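Local coordinates for Serine/threonine/tyrosine-interacting protein (Homo sapiens, PDB 2R0B) that acts as a catalytically inactive pseudophosphatase that holds ERK1/ERK2 in the nucleus and, by binding the F-box of FBXW7, keeps it out of its ubiquitin ligase complex, at residues Y18-K23 with K92-G97; I34-C39 with L56-V61; I40-E45 with D63-P68. One frame throughout, in Å; residues are numbered along the deposited sequence.

All three contacts belong to one phosphatase-like domain and meet at its central sheet. Contact 1 is the most buried: a turn packs on strand 93-96 through small and apolar side chains and a histidine ring. Contact 2 pairs the next strand, 36-41, with 58-63, the outermost strand on that side; regular backbone bonds dominate, with aromatic packing on one face and polar groups toward the rim. Contact 3 takes in the last residues of the same two strands and the loops that follow, where the backbone pairing gives way to charged and amide groups and a water. Backbone bonds from Leu-94 O to Ile-38 N and from His-96 O to Ile-40 N probably tie contact 1 to its neighbours.

Contact 1. Residues Y18-K23 with K92-G97; sequences YSSAMK and KVLVHG
Tyr-18 and Ala-21, on one short turn, approach the imidazole of His-96 at the end of strand 93-96, while Ser-20 OG between them lies against the methyls of Leu-94. From its CB, which lies 4.3 Å from Ser-20 OG, the side chain of His-96 leaves with CG between the backbone N and the carbonyl carbon (chi1 79°), and this carries the ring across to the turn. His-96 ND1 lies 3.7 Å from Tyr-18 CA. The same nitrogen, His-96 ND1, donates a nearly straight hydrogen bond, 3.0 Å long and 171° at the hydrogen, to Gly-97 O. That oxygen receives it on a lone pair and in the plane of the ring, so the bond helps to fix the ring's rotation. Further round, CD2 comes within 3.8 Å of Ala-21 CB, and the tip atom NE2 is close to the same methyl; NE2 also packs on Cys-39 CB of the neighbouring strand. The short side chain of Ala-21 points toward the strand, and its methyl touches both the His-96 ring and Leu-94.

Two residues back along the strand, Leu-94 sends CD2 to Ala-21 CB at 4.0 Å and to Ser-20 OG at 3.6 Å. The hydroxyl has its polar partner in Pro-17 O, which lets it pack against a methyl although buried. The turn is itself closed by Ala-21 N bonding to Tyr-18 O, while the Tyr-18 ring leads away to meet Phe-48 edge-to-face.

His-96 and Gly-97 open the phosphate-binding P-loop of the protein tyrosine phosphatase fold. Gly-97 stands where active members of the family have their catalytic cysteine, in keeping with a pseudophosphatase; a sulfate ion, probably from the crystallisation liquor, lies about 4 Å from its nearest atom, consistent with a retained anion pocket.

Contact 2. Residues I34-C39 with L56-V61; sequences ITHIIC and LFRYLV
With CG1 of Ile-37 (chi1 -59°) and CG of Tyr-59 (chi1 -76°) each anti to its own carbonyl carbon, the two side chains run side by side in the same direction, and Ile-37 CD1 reaches Tyr-59 CE1 at 3.8 Å. They sit on a parallel beta-strand pair, 36-39 and 58-61, in the central mixed sheet of the dual-specificity phosphatase fold, the second strand being the outermost on this side. Four backbone hydrogen bonds join the strands, for example Ile-37 N to Arg-58 O at 2.9 Å and Leu-60 N to Ile-37 O at 2.9 Å. Residues of Ile-37's type, branched at CB, suit such an extended chain.

The two faces differ in character. On that of His-36 and Ile-38, which helix 76-88 packs against, the aliphatic part of Arg-58 lies alongside the His-36 imidazole, Arg-58 CD 3.7 Å from His-36 NE2, and its extended chain takes the guanidinium outward. On the face of Ile-37 and Cys-39, Tyr-59 adds an apolar ring flank, while its OH bonds to the backbone N of Phe-53, in the motif that binds FBXW7. Phe-53 also meets the ring of Phe-57.

The Phe-57 ring is held between two aliphatic groups: Leu-56 CB lies over one face, and over the opposite one Ile-37 CD1 makes a CH-pi contact 4.3 Å from the centroid, while Ile-34 O approaches CE1 at the ring edge.

Contact 3. Residues I40-E45 with D63-P68; sequences IRQNIE and DIADNP
Ile-40 and Ile-64 form the close-packed side of this contact: CG2 of the first meets CB of the second at 3.9 Å, their branched chains fitting a buried place that Phe-107 helps to close. Next to them Ile-64 N donates to Arg-41 O at 3.0 Å, from well above the carbonyl plane, as strand pairing ends.

Toward solvent, polar chains take over, and their links across to Asp-63 are loose. Arg-41, bent at chi2 (-57°), bonds well through NH2 to Asn-43 OD1 at 3.0 Å, near the guanidinium plane, yet its salt bridge to Asp-63 OD1 is long at 3.9 Å. Asn-43 ND2 gives Asp-63 OD2 a bond that is weak in angle though 2.8 Å long. The aliphatic CG of Gln-42 rests 3.7 Å from Ala-65 CA, while a water that donates weakly to its OE1 accepts a hydrogen bond from Asp-66 N.

Gln-42 N bonds almost straight to Glu-45 OE1, whose second partner is Arg-103; that arginine also donates to Ile-64 O. Arg-103 ends the phosphatase P-loop signature, and 64-68 probably corresponds to the loop that carries the general acid in active dual-specificity phosphatases, so this is the active-site rim of the fold.

Contact 1. Residues Y18-K23 with K92-G97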
loop_
_atom_site.group_PDB
_atom_site.type_symbol
_atom_site.label_atom_id
_atom_site.label_comp_id
_atom_site.label_asym_id
_atom_site.label_seq_id
_atom_site.Cartn_x
_atom_site.Cartn_y
_atom_site.Cartn_z
ATOM N N TYR A 18 9.827 -2.457 3.099
ATOM C CA TYR A 18 9.767 -3.866 3.413
ATOM C C TYR A 18 10.215 -4.170 4.863
ATOM O O TYR A 18 9.772 -5.162 5.475
ATOM C CB TYR A 18 10.566 -4.675 2.383
ATOM C CG TYR A 18 12.046 -4.675 2.687
ATOM C CD1 TYR A 18 12.888 -3.714 2.137
ATOM C CD2 TYR A 18 12.587 -5.616 3.561
ATOM C CE1 TYR A 18 14.268 -3.696 2.425
ATOM C CE2 TYR A 18 13.952 -5.598 3.861
ATOM C CZ TYR A 18 14.772 -4.647 3.307
ATOM O OH TYR A 18 16.110 -4.657 3.628
ATOM N N SER A 19 11.102 -3.323 5.400
ATOM C CA SER A 19 11.678 -3.579 6.724
ATOM C C SER A 19 10.608 -3.610 7.812
ATOM O O SER A 19 10.826 -4.189 8.872
ATOM C CB SER A 19 12.808 -2.580 7.049
ATOM O OG SER A 19 12.344 -1.432 7.738
ATOM N N SER A 20 9.445 -3.024 7.541
ATOM C CA SER A 20 8.379 -3.013 8.559
ATOM C C SER A 20 7.673 -4.348 8.788
ATOM O O SER A 20 6.933 -4.500 9.761
ATOM C CB SER A 20 7.370 -1.892 8.293
ATOM O OG SER A 20 6.704 -2.052 7.072
ATOM N N ALA A 21 7.893 -5.319 7.904
ATOM C CA ALA A 21 7.215 -6.593 8.014
ATOM C C ALA A 21 8.201 -7.773 8.106
ATOM O O ALA A 21 7.842 -8.913 7.828
ATOM C CB ALA A 21 6.218 -6.763 6.856
ATOM N N MET A 22 9.424 -7.474 8.551
ATOM C CA MET A 22 10.477 -8.487 8.792
ATOM C C MET A 22 10.137 -9.256 10.065
ATOM O O MET A 22 9.370 -8.758 10.892
ATOM C CB MET A 22 11.845 -7.801 8.982
ATOM C CG MET A 22 12.556 -7.291 7.692
ATOM S SD MET A 22 14.228 -6.580 7.993
ATOM C CE MET A 22 13.858 -5.388 9.282
ATOM N N LYS A 23 10.737 -10.437 10.241
ATOM C CA LYS A 23 10.469 -11.283 11.428
ATOM C C LYS A 23 10.567 -10.509 12.733
ATOM O O LYS A 23 9.701 -10.638 13.613
ATOM C CB LYS A 23 11.427 -12.494 11.495
ATOM C CG LYS A 23 11.164 -13.633 10.485
ATOM C CD LYS A 23 9.720 -14.126 10.456
ATOM C CE LYS A 23 9.511 -15.386 11.291
ATOM N NZ LYS A 23 8.247 -16.122 10.918
ATOM N N LYS A 92 -6.621 -4.326 10.655
ATOM C CA LYS A 92 -5.757 -3.221 10.217
ATOM C C LYS A 92 -4.784 -3.726 9.166
ATOM O O LYS A 92 -4.382 -4.888 9.187
ATOM C CB LYS A 92 -5.055 -2.556 11.401
ATOM C CG LYS A 92 -6.045 -2.036 12.442
ATOM C CD LYS A 92 -5.456 -1.019 13.358
ATOM C CE LYS A 92 -6.434 -0.738 14.507
ATOM N NZ LYS A 92 -6.524 -1.863 15.485
ATOM N N VAL A 93 -4.434 -2.844 8.234
ATOM C CA VAL A 93 -3.705 -3.243 7.028
ATOM C C VAL A 93 -2.363 -2.508 6.937
ATOM O O VAL A 93 -2.281 -1.272 7.064
ATOM C CB VAL A 93 -4.520 -2.946 5.757
ATOM C CG1 VAL A 93 -3.767 -3.406 4.520
ATOM C CG2 VAL A 93 -5.925 -3.597 5.810
ATOM N N LEU A 94 -1.302 -3.275 6.719
ATOM C CA LEU A 94 -0.019 -2.676 6.374
ATOM C C LEU A 94 0.187 -2.867 4.870
ATOM O O LEU A 94 0.098 -3.997 4.372
ATOM C CB LEU A 94 1.132 -3.337 7.148
ATOM C CG LEU A 94 2.553 -3.053 6.619
ATOM C CD1 LEU A 94 2.895 -1.546 6.635
ATOM C CD2 LEU A 94 3.582 -3.866 7.421
ATOM N N VAL A 95 0.421 -1.776 4.143
ATOM C CA VAL A 95 0.817 -1.866 2.732
ATOM C C VAL A 95 2.311 -1.539 2.644
ATOM O O VAL A 95 2.742 -0.474 3.081
ATOM C CB VAL A 95 0.068 -0.856 1.854
ATOM C CG1 VAL A 95 0.499 -1.044 0.377
ATOM C CG2 VAL A 95 -1.436 -1.010 2.027
ATOM N N HIS A 96 3.105 -2.456 2.097
ATOM C CA HIS A 96 4.529 -2.213 1.987
ATOM C C HIS A 96 5.049 -2.591 0.612
ATOM O O HIS A 96 4.479 -3.460 -0.070
ATOM C CB HIS A 96 5.324 -2.897 3.132
ATOM C CG HIS A 96 5.557 -4.365 2.933
ATOM N ND1 HIS A 96 6.475 -4.857 2.022
ATOM C CD2 HIS A 96 4.990 -5.448 3.524
ATOM C CE1 HIS A 96 6.461 -6.178 2.068
ATOM N NE2 HIS A 96 5.578 -6.559 2.972
ATOM N N GLY A 97 6.116 -1.903 0.201
ATOM C CA GLY A 97 6.813 -2.241 -1.017
ATOM C C GLY A 97 8.239 -2.585 -0.630
ATOM O O GLY A 97 8.474 -3.313 0.342
#

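Contact 2. Residues I34-C39 with L56-V61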
loop_
_atom_site.group_PDB
_atom_site.type_symbol
_atom_site.label_atom_id
_atom_site.label_comp_id
_atom_site.label_asym_id
_atom_site.label_seq_id
_atom_site.Cartn_x
_atom_site.Cartn_y
_atom_site.Cartn_z
ATOM N N ILE A 34 -2.165 -5.113 13.556
ATOM C CA ILE A 34 -2.108 -5.436 12.107
ATOM C C ILE A 34 -2.603 -6.859 11.909
ATOM O O ILE A 34 -2.159 -7.759 12.615
ATOM C CB ILE A 34 -0.660 -5.386 11.562
ATOM C CG1 ILE A 34 -0.042 -3.981 11.639
ATOM C CG2 ILE A 34 -0.577 -5.990 10.154
ATOM C CD1 ILE A 34 -0.936 -2.897 11.069
ATOM N N THR A 35 -3.487 -7.062 10.932
ATOM C CA THR A 35 -4.047 -8.384 10.651
ATOM C C THR A 35 -3.892 -8.789 9.186
ATOM O O THR A 35 -4.009 -9.979 8.856
ATOM C CB THR A 35 -5.552 -8.463 11.003
ATOM O OG1 THR A 35 -6.273 -7.433 10.329
ATOM C CG2 THR A 35 -5.751 -8.333 12.498
ATOM N N HIS A 36 -3.659 -7.796 8.334
ATOM C CA HIS A 36 -3.579 -7.982 6.885
ATOM C C HIS A 36 -2.374 -7.229 6.307
ATOM O O HIS A 36 -2.102 -6.112 6.715
ATOM C CB HIS A 36 -4.835 -7.398 6.250
ATOM C CG HIS A 36 -6.074 -8.209 6.464
ATOM N ND1 HIS A 36 -6.753 -8.234 7.665
ATOM C CD2 HIS A 36 -6.781 -8.989 5.611
ATOM C CE1 HIS A 36 -7.808 -9.022 7.548
ATOM N NE2 HIS A 36 -7.850 -9.489 6.310
ATOM N N ILE A 37 -1.673 -7.819 5.336
ATOM C CA ILE A 37 -0.507 -7.152 4.750
ATOM C C ILE A 37 -0.535 -7.269 3.219
ATOM O O ILE A 37 -0.726 -8.364 2.685
ATOM C CB ILE A 37 0.806 -7.780 5.282
ATOM C CG1 ILE A 37 0.871 -7.673 6.818
ATOM C CG2 ILE A 37 2.037 -7.152 4.600
ATOM C CD1 ILE A 37 2.080 -8.358 7.443
ATOM N N ILE A 38 -0.448 -6.143 2.529
ATOM C CA ILE A 38 -0.249 -6.153 1.067
ATOM C C ILE A 38 1.266 -6.051 0.884
ATOM O O ILE A 38 1.875 -5.053 1.253
ATOM C CB ILE A 38 -0.983 -5.014 0.332
ATOM C CG1 ILE A 38 -2.491 -5.093 0.573
ATOM C CG2 ILE A 38 -0.702 -5.104 -1.194
ATOM C CD1 ILE A 38 -3.295 -3.993 -0.126
ATOM N N CYS A 39 1.859 -7.101 0.325
ATOM C CA CYS A 39 3.324 -7.203 0.170
ATOM C C CYS A 39 3.648 -7.064 -1.326
ATOM O O CYS A 39 3.320 -7.968 -2.107
ATOM C CB CYS A 39 3.760 -8.566 0.728
ATOM S SG CYS A 39 5.444 -9.113 0.276
ATOM N N LEU A 56 0.171 -16.044 10.872
ATOM C CA LEU A 56 -0.354 -14.972 11.718
ATOM C C LEU A 56 -1.145 -13.872 11.015
ATOM O O LEU A 56 -1.877 -13.125 11.664
ATOM C CB LEU A 56 0.770 -14.339 12.551
ATOM C CG LEU A 56 1.499 -15.244 13.559
ATOM C CD1 LEU A 56 2.786 -14.628 14.032
ATOM C CD2 LEU A 56 0.612 -15.582 14.756
ATOM N N PHE A 57 -0.983 -13.759 9.706
ATOM C CA PHE A 57 -1.557 -12.631 8.978
ATOM C C PHE A 57 -2.151 -13.126 7.685
ATOM O O PHE A 57 -1.744 -14.187 7.182
ATOM C CB PHE A 57 -0.472 -11.587 8.646
ATOM C CG PHE A 57 0.204 -10.986 9.849
ATOM C CD1 PHE A 57 -0.473 -10.144 10.705
ATOM C CD2 PHE A 57 1.545 -11.240 10.103
ATOM C CE1 PHE A 57 0.161 -9.601 11.829
ATOM C CE2 PHE A 57 2.180 -10.707 11.234
ATOM C CZ PHE A 57 1.481 -9.879 12.098
ATOM N N ARG A 58 -3.089 -12.362 7.135
ATOM C CA ARG A 58 -3.555 -12.585 5.761
ATOM C C ARG A 58 -2.775 -11.688 4.798
ATOM O O ARG A 58 -2.677 -10.472 5.007
ATOM C CB ARG A 58 -5.052 -12.322 5.631
ATOM C CG ARG A 58 -5.926 -13.235 6.484
ATOM C CD ARG A 58 -7.387 -13.106 6.105
ATOM N NE ARG A 58 -8.236 -14.023 6.871
ATOM C CZ ARG A 58 -9.558 -14.098 6.745
ATOM N NH1 ARG A 58 -10.196 -13.320 5.873
ATOM N NH2 ARG A 58 -10.246 -14.964 7.486
ATOM N N TYR A 59 -2.221 -12.280 3.747
ATOM C CA TYR A 59 -1.370 -11.553 2.821
ATOM C C TYR A 59 -2.037 -11.371 1.469
ATOM O O TYR A 59 -2.873 -12.184 1.065
ATOM C CB TYR A 59 -0.047 -12.307 2.622
ATOM C CG TYR A 59 0.924 -12.172 3.764
ATOM C CD1 TYR A 59 1.882 -11.148 3.777
ATOM C CD2 TYR A 59 0.898 -13.064 4.833
ATOM C CE1 TYR A 59 2.792 -11.024 4.829
ATOM C CE2 TYR A 59 1.787 -12.944 5.885
ATOM C CZ TYR A 59 2.737 -11.926 5.879
ATOM O OH TYR A 59 3.647 -11.841 6.906
ATOM N N LEU A 60 -1.662 -10.290 0.779
ATOM C CA LEU A 60 -1.929 -10.128 -0.635
ATOM C C LEU A 60 -0.603 -9.769 -1.287
ATOM O O LEU A 60 -0.056 -8.694 -1.036
ATOM C CB LEU A 60 -2.982 -9.038 -0.879
ATOM C CG LEU A 60 -3.337 -8.749 -2.330
ATOM C CD1 LEU A 60 -3.945 -10.000 -2.932
ATOM C CD2 LEU A 60 -4.363 -7.613 -2.466
ATOM N N VAL A 61 -0.052 -10.684 -2.084
ATOM C CA VAL A 61 1.276 -10.473 -2.705
ATOM C C VAL A 61 1.103 -10.044 -4.155
ATOM O O VAL A 61 0.448 -10.736 -4.942
ATOM C CB VAL A 61 2.160 -11.746 -2.618
ATOM C CG1 VAL A 61 3.491 -11.539 -3.340
ATOM C CG2 VAL A 61 2.388 -12.157 -1.181
#

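Contact 3. Residues I40-E45 with D63-P68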
loop_
_atom_site.group_PDB
_atom_site.type_symbol
_atom_site.label_atom_id
_atom_site.label_comp_id
_atom_site.label_asym_id
_atom_site.label_seq_id
_atom_site.Cartn_x
_atom_site.Cartn_y
_atom_site.Cartn_z
ATOM N N ILE A 40 4.219 -5.922 -1.732
ATOM C CA ILE A 40 4.406 -5.600 -3.145
ATOM C C ILE A 40 5.895 -5.688 -3.480
ATOM O O ILE A 40 6.712 -5.087 -2.792
ATOM C CB ILE A 40 3.947 -4.165 -3.482
ATOM C CG1 ILE A 40 2.445 -3.984 -3.226
ATOM C CG2 ILE A 40 4.322 -3.809 -4.953
ATOM C CD1 ILE A 40 2.063 -2.533 -2.864
ATOM N N ARG A 41 6.231 -6.403 -4.546
ATOM C CA ARG A 41 7.625 -6.578 -4.957
ATOM C C ARG A 41 7.682 -7.166 -6.367
ATOM O O ARG A 41 6.686 -7.733 -6.833
ATOM C CB ARG A 41 8.356 -7.480 -3.949
ATOM C CG ARG A 41 8.182 -9.002 -4.105
ATOM C CD ARG A 41 6.747 -9.541 -4.070
ATOM N NE ARG A 41 6.758 -10.983 -4.294
ATOM C CZ ARG A 41 6.733 -11.567 -5.486
ATOM N NH1 ARG A 41 6.792 -12.897 -5.558
ATOM N NH2 ARG A 41 6.653 -10.842 -6.603
ATOM N N GLN A 42 8.823 -7.001 -7.048
ATOM C CA GLN A 42 9.109 -7.717 -8.297
ATOM C C GLN A 42 9.533 -9.114 -7.932
ATOM O O GLN A 42 10.048 -9.343 -6.849
ATOM C CB GLN A 42 10.324 -7.117 -9.023
ATOM C CG GLN A 42 10.258 -5.694 -9.464
ATOM C CD GLN A 42 11.496 -5.333 -10.286
ATOM O OE1 GLN A 42 12.423 -4.696 -9.788
ATOM N NE2 GLN A 42 11.525 -5.782 -11.538
ATOM N N ASN A 43 9.407 -10.053 -8.862
ATOM C CA ASN A 43 9.844 -11.402 -8.573
ATOM C C ASN A 43 11.332 -11.455 -8.189
ATOM O O ASN A 43 11.716 -12.219 -7.300
ATOM C CB ASN A 43 9.525 -12.340 -9.734
ATOM C CG ASN A 43 8.034 -12.545 -9.916
ATOM O OD1 ASN A 43 7.268 -12.586 -8.943
ATOM N ND2 ASN A 43 7.606 -12.667 -11.184
ATOM N N ILE A 44 12.145 -10.598 -8.817
ATOM C CA ILE A 44 13.581 -10.538 -8.513
ATOM C C ILE A 44 13.893 -10.023 -7.103
ATOM O O ILE A 44 14.981 -10.294 -6.595
ATOM C CB ILE A 44 14.435 -9.714 -9.537
ATOM C CG1 ILE A 44 13.947 -8.270 -9.639
ATOM C CG2 ILE A 44 14.460 -10.404 -10.907
ATOM C CD1 ILE A 44 14.891 -7.362 -10.407
ATOM N N GLU A 45 12.942 -9.297 -6.497
ATOM C CA GLU A 45 13.020 -8.862 -5.095
ATOM C C GLU A 45 12.510 -9.883 -4.077
ATOM O O GLU A 45 12.580 -9.639 -2.873
ATOM C CB GLU A 45 12.248 -7.544 -4.889
ATOM C CG GLU A 45 12.853 -6.314 -5.581
ATOM C CD GLU A 45 11.915 -5.096 -5.559
ATOM O OE1 GLU A 45 10.723 -5.290 -5.817
ATOM O OE2 GLU A 45 12.381 -3.938 -5.352
ATOM N N ASP A 63 3.028 -8.952 -7.590
ATOM C CA ASP A 63 4.239 -8.919 -8.407
ATOM C C ASP A 63 4.169 -7.685 -9.318
ATOM O O ASP A 63 3.514 -7.691 -10.376
ATOM C CB ASP A 63 4.335 -10.236 -9.177
ATOM C CG ASP A 63 5.394 -10.221 -10.258
ATOM O OD1 ASP A 63 6.336 -9.408 -10.169
ATOM O OD2 ASP A 63 5.299 -11.051 -11.206
ATOM N N ILE A 64 4.837 -6.615 -8.889
ATOM C CA ILE A 64 4.764 -5.312 -9.579
ATOM C C ILE A 64 6.154 -4.694 -9.657
ATOM O O ILE A 64 6.850 -4.641 -8.640
ATOM C CB ILE A 64 3.839 -4.311 -8.803
ATOM C CG1 ILE A 64 2.381 -4.809 -8.814
ATOM C CG2 ILE A 64 3.960 -2.880 -9.403
ATOM C CD1 ILE A 64 1.401 -4.062 -7.964
ATOM N N ALA A 65 6.557 -4.241 -10.848
ATOM C CA ALA A 65 7.795 -3.462 -11.017
ATOM C C ALA A 65 7.570 -1.973 -10.792
ATOM O O ALA A 65 6.503 -1.438 -11.142
ATOM C CB ALA A 65 8.350 -3.682 -12.398
ATOM N N ASP A 66 8.562 -1.297 -10.215
ATOM C CA ASP A 66 8.501 0.163 -10.062
ATOM C C ASP A 66 9.010 0.895 -11.302
ATOM O O ASP A 66 10.146 1.372 -11.351
ATOM C CB ASP A 66 9.243 0.642 -8.804
ATOM C CG ASP A 66 9.091 2.139 -8.574
ATOM O OD1 ASP A 66 8.063 2.700 -9.007
ATOM O OD2 ASP A 66 9.989 2.757 -7.959
ATOM N N ASN A 67 8.177 0.936 -12.335
ATOM C CA ASN A 67 8.507 1.696 -13.534
ATOM C C ASN A 67 7.253 2.263 -14.200
ATOM O O ASN A 67 6.168 1.709 -14.025
ATOM C CB ASN A 67 9.404 0.915 -14.499
ATOM C CG ASN A 67 8.678 -0.176 -15.232
ATOM O OD1 ASN A 67 7.806 0.088 -16.068
ATOM N ND2 ASN A 67 9.073 -1.411 -14.978
ATOM N N PRO A 68 7.404 3.381 -14.930
ATOM C CA PRO A 68 6.228 4.071 -15.492
ATOM C C PRO A 68 5.345 3.299 -16.485
ATOM O O PRO A 68 4.213 3.726 -16.757
ATOM C CB PRO A 68 6.801 5.356 -16.105
ATOM C CG PRO A 68 8.290 5.201 -16.130
ATOM C CD PRO A 68 8.673 4.086 -15.197
HETATM O O HOH W 1 11.255 -2.310 -9.390
#